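Local atomic coordinates of type III secretion T3S chaperone (Chlamydia trachomatis, PDB entry 3K29), a protein that is probably a YscO-like component of the type III secretion apparatus, built as a long coiled-coil hairpin and able to bind identical protein molecules. Residues M54-I57 against R58-R61. Residues are numbered along the deposited sequence; the frame is centred on the assembly and turned at random.
Sequences MQKI and RQLR
Two consecutive turns of the long helix 8-66, the first arm of an antiparallel helical hairpin, meet here through an i to i+3 side-chain hydrogen bond between Lys56 and Gln59, laid over the regular i to i+4 backbone ladder. Lys56 NZ donates to Gln59 OE1 at 2.6 Å, lying in the plane of the amide carbonyl with a C=O...N angle of 159°. The lysine gets there by curling: its chain folds over at chi2 (-36°) and chi3 (-89°), which brings NZ forward along the helix to the Gln59 amide. Gln59 stretches out from CG, and the two side chains cross at a slant, with OE1 meeting the lysine tip. The same glutamine lies against the preceding turn, with CG 3.2 Å from Gln55 O and NE2 3.8 Å from Gln55 CB.

Beneath the side chains, Arg58 N bonds to O of Met54, a selenomethionine, at 2.9 Å, and Arg61 N to Ile57 O at 2.8 Å; Gln59 N and Leu60 N bond to Gln55 O and Lys56 O. The aliphatic start of Arg58 rests beside the Met54 carbonyl, CG to O 3.6 Å.

This stretch lies near the hairpin's turn, where Lys56 touches Ile80 and Leu60 packs on Met76, Lys77 and Ile80 of the partner helix 70-160.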
loop_
_atom_site.group_PDB
_atom_site.type_symbol
_atom_site.label_atom_id
_atom_site.label_comp_id
_atom_site.label_asym_id
_atom_site.label_seq_id
_atom_site.Cartn_x
_atom_site.Cartn_y
_atom_site.Cartn_z
HETATM N N MSE A 54 19.434 8.573 33.657
HETATM C CA MSE A 54 18.545 8.735 34.809
HETATM C C MSE A 54 19.138 8.102 36.075
HETATM O O MSE A 54 19.163 8.717 37.118
HETATM C CB MSE A 54 17.139 8.224 34.457
HETATM C CG MSE A 54 16.488 9.061 33.363
HETATM SE SE MSE A 54 14.563 8.880 32.950
HETATM C CE MSE A 54 13.910 10.369 34.035
ATOM N N GLN A 55 19.636 6.871 35.977
ATOM C CA GLN A 55 20.307 6.214 37.134
ATOM C C GLN A 55 21.444 7.055 37.684
ATOM O O GLN A 55 21.558 7.179 38.892
ATOM C CB GLN A 55 20.946 4.878 36.739
ATOM C CG GLN A 55 19.992 3.702 36.625
ATOM C CD GLN A 55 20.592 2.463 35.849
ATOM O OE1 GLN A 55 19.831 1.660 35.319
ATOM N NE2 GLN A 55 21.939 2.322 35.796
ATOM N N LYS A 56 22.313 7.599 36.799
ATOM C CA LYS A 56 23.437 8.452 37.222
ATOM C C LYS A 56 22.931 9.718 37.931
ATOM O O LYS A 56 23.479 10.136 38.953
ATOM C CB LYS A 56 24.326 8.903 36.011
ATOM C CG LYS A 56 25.034 7.741 35.174
ATOM C CD LYS A 56 25.463 6.604 36.061
ATOM C CE LYS A 56 26.870 6.836 36.596
ATOM N NZ LYS A 56 27.089 6.033 37.817
ATOM N N ILE A 57 21.914 10.355 37.366
ATOM C CA ILE A 57 21.397 11.589 37.975
ATOM C C ILE A 57 20.855 11.270 39.379
ATOM O O ILE A 57 21.099 12.018 40.348
ATOM C CB ILE A 57 20.303 12.142 37.065
ATOM C CG1 ILE A 57 20.946 12.635 35.751
ATOM C CG2 ILE A 57 19.542 13.373 37.689
ATOM C CD1 ILE A 57 19.888 12.792 34.641
ATOM N N ARG A 58 20.118 10.166 39.491
ATOM C CA ARG A 58 19.481 9.789 40.786
ATOM C C ARG A 58 20.538 9.416 41.760
ATOM O O ARG A 58 20.433 9.744 42.920
ATOM C CB ARG A 58 18.487 8.638 40.623
ATOM C CG ARG A 58 17.151 9.043 40.076
ATOM C CD ARG A 58 16.175 7.828 39.780
ATOM N NE ARG A 58 15.079 8.238 38.883
ATOM C CZ ARG A 58 14.105 9.062 39.289
ATOM N NH1 ARG A 58 14.121 9.501 40.545
ATOM N NH2 ARG A 58 13.161 9.470 38.451
ATOM N N GLN A 59 21.608 8.768 41.290
ATOM C CA GLN A 59 22.679 8.376 42.194
ATOM C C GLN A 59 23.332 9.638 42.759
ATOM O O GLN A 59 23.670 9.693 43.933
ATOM C CB GLN A 59 23.730 7.501 41.440
ATOM C CG GLN A 59 23.329 6.008 41.254
ATOM C CD GLN A 59 24.026 5.326 40.002
ATOM O OE1 GLN A 59 25.054 5.806 39.482
ATOM N NE2 GLN A 59 23.445 4.233 39.533
ATOM N N LEU A 60 23.555 10.645 41.899
ATOM C CA LEU A 60 24.135 11.909 42.396
ATOM C C LEU A 60 23.160 12.625 43.363
ATOM O O LEU A 60 23.593 13.169 44.368
ATOM C CB LEU A 60 24.512 12.869 41.247
ATOM C CG LEU A 60 24.912 14.297 41.683
ATOM C CD1 LEU A 60 26.100 14.266 42.647
ATOM C CD2 LEU A 60 25.358 15.076 40.416
ATOM N N ARG A 61 21.889 12.633 43.006
ATOM C CA ARG A 61 20.846 13.269 43.824
ATOM C C ARG A 61 20.791 12.657 45.253
ATOM O O ARG A 61 20.693 13.378 46.272
ATOM C CB ARG A 61 19.514 13.167 43.084
ATOM C CG ARG A 61 18.836 14.481 43.037
ATOM C CD ARG A 61 17.624 14.487 43.991
ATOM N NE ARG A 61 16.690 13.450 43.536
ATOM C CZ ARG A 61 15.670 13.631 42.691
ATOM N NH1 ARG A 61 15.355 14.849 42.212
ATOM N NH2 ARG A 61 14.911 12.579 42.366
#